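Local structure of alpha-1,2-mannosyltransferase (Ktr4), putative (Neosartorya fumigata, 7BOP) at residues Met254-Arg264 against Lys372-Val383. The protein is a putative alpha-1,2-mannosyltransferase (Ktr4) of the GT-A clan, modelled with guanosine-5'-diphosphate and a manganese ion. Sequence-based numbering, arbitrary orientation.
Sequences MMGWLTDDSLR and KEDCRPSYFKHV
The C-terminal helix 376-382 of this GT-A fold packs against the short helix 255-258 and the loop that follows it. W257 and Y379 form the centre as a T-shaped pair. The edge of Y379 points at the face of W257, with the ring planes at 76° and Y379 CD1 3.5 Å from W257 CD2. Y379 CB adds a CH-pi contact over the five-membered ring of W257. W257 has CG anti to its backbone N (chi1 175°), which turns one indole face to Y379 and brings CD1 near S378 OG. At the rim of the indole, C375 SG lies 3.6 Å from W257 NE1. That sulfur is disulfide-bonded to C277. M254 makes a Met-aromatic contact at the edge of Y379; M254 SD is 3.8 Å from Y379 CE1. V383 CG2 touches both M254 CG and W257 CB.

A polar group flanks this apolar cluster. D260 OD2 lies 3.1 Å from S378 OG, and D260 OD1 takes a weak hydrogen bond from H382 NE2. S262 OG also donates to D260 OD1, on its syn lone pair. One face of the H382 ring lies against the G256 peptide. Water 2 links W257 O to S378 OG, and water 1 links W257 N to H382 O.

Farther along, R264 forms a salt bridge with E373. R264 NH1 reaches both carboxylate oxygens, E373 OE1 at 3.1 Å and E373 OE2 at 3.2 Å. K372 CD sits over one guanidinium face, 3.3 Å from R264 NH2. Water 4 joins R264 NH2 to E373 OE2, and F225 gives R264 a cation-pi partner.

W257 NE1 is buried with no polar partner in the model. The indole's contacts here are mainly the Y379 edge, Y379 CB and C375 SG. Both N-H...O bonds of the salt bridge are weak and bent. The guanidinium and carboxylate planes stand 70° apart, which rules out a flat, two-nitrogen grip; water 4 supplements the pair.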
loop_
_atom_site.group_PDB
_atom_site.type_symbol
_atom_site.label_atom_id
_atom_site.label_comp_id
_atom_site.label_asym_id
_atom_site.label_seq_id
_atom_site.Cartn_x
_atom_site.Cartn_y
_atom_site.Cartn_z
ATOM N N MET A 254 -2.845 -15.389 -7.225
ATOM C CA MET A 254 -3.085 -15.551 -5.798
ATOM C C MET A 254 -4.543 -15.922 -5.494
ATOM O O MET A 254 -5.077 -15.536 -4.449
ATOM C CB MET A 254 -2.723 -14.250 -5.068
ATOM C CG MET A 254 -1.302 -13.761 -5.302
ATOM S SD MET A 254 -1.042 -12.176 -4.474
ATOM C CE MET A 254 0.549 -11.706 -5.155
ATOM N N MET A 255 -5.179 -16.703 -6.367
ATOM C CA MET A 255 -6.595 -17.061 -6.173
ATOM C C MET A 255 -6.854 -17.713 -4.811
ATOM O O MET A 255 -7.839 -17.399 -4.169
ATOM C CB MET A 255 -7.087 -17.987 -7.301
ATOM C CG MET A 255 -8.605 -18.142 -7.388
ATOM S SD MET A 255 -9.466 -16.609 -7.805
ATOM C CE MET A 255 -8.923 -16.369 -9.503
ATOM N N GLY A 256 -5.953 -18.598 -4.377
ATOM C CA GLY A 256 -6.058 -19.268 -3.076
ATOM C C GLY A 256 -6.105 -18.304 -1.906
ATOM O O GLY A 256 -6.889 -18.475 -0.990
ATOM N N TRP A 257 -5.255 -17.287 -1.935
ATOM C CA TRP A 257 -5.266 -16.249 -0.905
ATOM C C TRP A 257 -6.499 -15.365 -1.005
ATOM O O TRP A 257 -7.144 -15.072 0.016
ATOM C CB TRP A 257 -3.996 -15.399 -1.009
ATOM C CG TRP A 257 -3.930 -14.230 -0.084
ATOM C CD1 TRP A 257 -3.981 -14.249 1.287
ATOM C CD2 TRP A 257 -3.738 -12.871 -0.462
ATOM N NE1 TRP A 257 -3.851 -12.968 1.786
ATOM C CE2 TRP A 257 -3.710 -12.103 0.729
ATOM C CE3 TRP A 257 -3.586 -12.218 -1.695
ATOM C CZ2 TRP A 257 -3.541 -10.723 0.716
ATOM C CZ3 TRP A 257 -3.418 -10.839 -1.701
ATOM C CH2 TRP A 257 -3.398 -10.109 -0.505
ATOM N N LEU A 258 -6.817 -14.925 -2.221
ATOM C CA LEU A 258 -7.971 -14.044 -2.448
ATOM C C LEU A 258 -9.309 -14.684 -2.021
ATOM O O LEU A 258 -10.203 -13.989 -1.575
ATOM C CB LEU A 258 -8.054 -13.623 -3.917
ATOM C CG LEU A 258 -6.896 -12.761 -4.450
ATOM C CD1 LEU A 258 -7.080 -12.525 -5.936
ATOM C CD2 LEU A 258 -6.795 -11.451 -3.695
ATOM N N THR A 259 -9.435 -15.999 -2.164
ATOM C CA THR A 259 -10.691 -16.682 -1.874
ATOM C C THR A 259 -10.635 -17.528 -0.603
ATOM O O THR A 259 -11.559 -18.296 -0.338
ATOM C CB THR A 259 -11.132 -17.568 -3.064
ATOM O OG1 THR A 259 -10.123 -18.546 -3.344
ATOM C CG2 THR A 259 -11.378 -16.712 -4.297
ATOM N N ASP A 260 -9.584 -17.382 0.197
ATOM C CA ASP A 260 -9.423 -18.204 1.386
ATOM C C ASP A 260 -10.581 -17.975 2.353
ATOM O O ASP A 260 -11.040 -16.847 2.514
ATOM C CB ASP A 260 -8.116 -17.873 2.105
ATOM C CG ASP A 260 -7.829 -18.819 3.263
ATOM O OD1 ASP A 260 -8.000 -20.039 3.105
ATOM O OD2 ASP A 260 -7.435 -18.347 4.340
ATOM N N ASP A 261 -11.061 -19.055 2.963
ATOM C CA ASP A 261 -12.042 -18.972 4.051
ATOM C C ASP A 261 -11.645 -19.811 5.285
ATOM O O ASP A 261 -12.481 -20.056 6.151
ATOM C CB ASP A 261 -13.440 -19.377 3.541
ATOM C CG ASP A 261 -13.525 -20.848 3.095
ATOM O OD1 ASP A 261 -12.566 -21.613 3.281
ATOM O OD2 ASP A 261 -14.568 -21.240 2.542
ATOM N N SER A 262 -10.381 -20.225 5.375
ATOM C CA SER A 262 -9.936 -21.158 6.411
ATOM C C SER A 262 -9.617 -20.481 7.753
ATOM O O SER A 262 -9.624 -21.150 8.785
ATOM C CB SER A 262 -8.730 -21.961 5.908
ATOM O OG SER A 262 -7.596 -21.125 5.736
ATOM N N LEU A 263 -9.343 -19.173 7.753
ATOM C CA LEU A 263 -9.029 -18.442 8.991
ATOM C C LEU A 263 -10.224 -17.740 9.606
ATOM O O LEU A 263 -10.459 -17.849 10.809
ATOM C CB LEU A 263 -7.933 -17.406 8.746
ATOM C CG LEU A 263 -6.559 -17.883 8.298
ATOM C CD1 LEU A 263 -5.570 -16.724 8.395
ATOM C CD2 LEU A 263 -6.091 -19.067 9.126
ATOM N N ARG A 264 -10.942 -16.973 8.787
ATOM C CA ARG A 264 -12.079 -16.179 9.236
ATOM C C ARG A 264 -13.201 -16.354 8.220
ATOM O O ARG A 264 -13.494 -15.440 7.445
ATOM C CB ARG A 264 -11.675 -14.716 9.417
ATOM C CG ARG A 264 -10.533 -14.562 10.411
ATOM C CD ARG A 264 -10.171 -13.123 10.676
ATOM N NE ARG A 264 -11.170 -12.432 11.476
ATOM C CZ ARG A 264 -11.135 -11.133 11.756
ATOM N NH1 ARG A 264 -10.148 -10.363 11.296
ATOM N NH2 ARG A 264 -12.100 -10.587 12.486
ATOM N N LYS A 372 -6.320 -10.850 15.605
ATOM C CA LYS A 372 -6.945 -11.592 14.496
ATOM C C LYS A 372 -6.974 -10.862 13.143
ATOM O O LYS A 372 -7.426 -11.427 12.153
ATOM C CB LYS A 372 -8.365 -12.029 14.883
ATOM C CG LYS A 372 -9.378 -10.916 15.039
ATOM C CD LYS A 372 -10.775 -11.463 15.326
ATOM C CE LYS A 372 -10.955 -11.842 16.787
ATOM N NZ LYS A 372 -11.111 -10.633 17.645
ATOM N N GLU A 373 -6.525 -9.610 13.107
ATOM C CA GLU A 373 -6.499 -8.842 11.875
ATOM C C GLU A 373 -5.305 -9.161 10.974
ATOM O O GLU A 373 -5.290 -8.731 9.822
ATOM C CB GLU A 373 -6.565 -7.339 12.176
ATOM C CG GLU A 373 -7.810 -6.895 12.945
ATOM C CD GLU A 373 -9.112 -7.373 12.330
ATOM O OE1 GLU A 373 -9.246 -7.381 11.096
ATOM O OE2 GLU A 373 -10.015 -7.764 13.074
ATOM N N ASP A 374 -4.341 -9.940 11.468
ATOM C CA ASP A 374 -3.168 -10.328 10.685
ATOM C C ASP A 374 -3.569 -11.425 9.700
ATOM O O ASP A 374 -4.037 -12.484 10.112
ATOM C CB ASP A 374 -2.069 -10.830 11.630
ATOM C CG ASP A 374 -0.752 -11.145 10.935
ATOM O OD1 ASP A 374 -0.541 -10.811 9.746
ATOM O OD2 ASP A 374 0.110 -11.733 11.610
ATOM N N CYS A 375 -3.383 -11.183 8.403
ATOM C CA CYS A 375 -3.702 -12.205 7.402
ATOM C C CYS A 375 -2.469 -12.903 6.823
ATOM O O CYS A 375 -2.600 -13.779 5.971
ATOM C CB CYS A 375 -4.554 -11.614 6.287
ATOM S SG CYS A 375 -5.168 -12.877 5.146
ATOM N N ARG A 376 -1.275 -12.582 7.317
ATOM C CA ARG A 376 -0.060 -13.233 6.809
ATOM C C ARG A 376 -0.074 -14.771 6.856
ATOM O O ARG A 376 0.444 -15.385 5.938
ATOM C CB ARG A 376 1.184 -12.700 7.513
ATOM C CG ARG A 376 1.559 -11.275 7.108
ATOM C CD ARG A 376 2.719 -10.717 7.924
ATOM N NE ARG A 376 2.441 -10.900 9.342
ATOM C CZ ARG A 376 3.337 -11.105 10.300
ATOM N NH1 ARG A 376 4.654 -11.100 10.055
ATOM N NH2 ARG A 376 2.892 -11.315 11.537
ATOM N N PRO A 377 -0.667 -15.399 7.905
ATOM C CA PRO A 377 -0.655 -16.867 7.879
ATOM C C PRO A 377 -1.327 -17.457 6.631
ATOM O O PRO A 377 -0.856 -18.473 6.099
ATOM C CB PRO A 377 -1.410 -17.247 9.163
ATOM C CG PRO A 377 -1.192 -16.099 10.072
ATOM C CD PRO A 377 -1.265 -14.898 9.158
ATOM N N SER A 378 -2.376 -16.801 6.139
ATOM C CA SER A 378 -2.986 -17.198 4.877
ATOM C C SER A 378 -2.096 -16.840 3.678
ATOM O O SER A 378 -1.900 -17.660 2.780
ATOM C CB SER A 378 -4.351 -16.546 4.715
ATOM O OG SER A 378 -4.880 -16.827 3.441
ATOM N N TYR A 379 -1.572 -15.616 3.657
ATOM C CA TYR A 379 -0.723 -15.191 2.537
ATOM C C TYR A 379 0.546 -16.052 2.400
ATOM O O TYR A 379 0.923 -16.451 1.293
ATOM C CB TYR A 379 -0.348 -13.711 2.652
ATOM C CG TYR A 379 0.359 -13.221 1.406
ATOM C CD1 TYR A 379 -0.352 -12.998 0.241
ATOM C CD2 TYR A 379 1.735 -13.007 1.383
ATOM C CE1 TYR A 379 0.265 -12.556 -0.914
ATOM C CE2 TYR A 379 2.373 -12.558 0.224
ATOM C CZ TYR A 379 1.634 -12.337 -0.921
ATOM O OH TYR A 379 2.236 -11.898 -2.076
ATOM N N PHE A 380 1.173 -16.356 3.532
ATOM C CA PHE A 380 2.385 -17.163 3.545
ATOM C C PHE A 380 2.121 -18.615 3.138
ATOM O O PHE A 380 2.962 -19.223 2.492
ATOM C CB PHE A 380 3.067 -17.108 4.921
ATOM C CG PHE A 380 3.627 -15.751 5.289
ATOM C CD1 PHE A 380 3.812 -14.730 4.343
ATOM C CD2 PHE A 380 4.013 -15.509 6.600
ATOM C CE1 PHE A 380 4.344 -13.508 4.718
ATOM C CE2 PHE A 380 4.551 -14.292 6.971
ATOM C CZ PHE A 380 4.722 -13.290 6.027
ATOM N N LYS A 381 0.955 -19.148 3.493
ATOM C CA LYS A 381 0.562 -20.492 3.055
ATOM C C LYS A 381 0.269 -20.538 1.555
ATOM O O LYS A 381 0.780 -21.409 0.840
ATOM C CB LYS A 381 -0.662 -20.979 3.842
ATOM C CG LYS A 381 -1.228 -22.311 3.369
ATOM C CD LYS A 381 -2.323 -22.788 4.308
ATOM C CE LYS A 381 -3.033 -24.012 3.750
ATOM N NZ LYS A 381 -4.043 -24.498 4.729
ATOM N N HIS A 382 -0.556 -19.607 1.081
ATOM C CA HIS A 382 -1.070 -19.660 -0.296
ATOM C C HIS A 382 -0.154 -19.044 -1.343
ATOM O O HIS A 382 -0.261 -19.383 -2.521
ATOM C CB HIS A 382 -2.442 -19.001 -0.364
ATOM C CG HIS A 382 -3.484 -19.770 0.368
ATOM N ND1 HIS A 382 -3.943 -20.987 -0.082
ATOM C CD2 HIS A 382 -4.110 -19.537 1.543
ATOM C CE1 HIS A 382 -4.824 -21.466 0.779
ATOM N NE2 HIS A 382 -4.940 -20.607 1.777
ATOM N N VAL A 383 0.717 -18.133 -0.920
ATOM C CA VAL A 383 1.579 -17.394 -1.855
ATOM C C VAL A 383 3.044 -17.548 -1.443
ATOM O O VAL A 383 3.847 -17.963 -2.257
ATOM C CB VAL A 383 1.175 -15.909 -1.983
ATOM C CG1 VAL A 383 2.000 -15.205 -3.060
ATOM C CG2 VAL A 383 -0.306 -15.787 -2.312
HETATM O O HOH W 1 -2.854 -18.284 -3.818
HETATM O O HOH W 2 -6.718 -14.933 2.829
HETATM O O HOH W 3 -5.137 -20.368 5.072
HETATM O O HOH W 4 -12.858 -7.943 12.524
#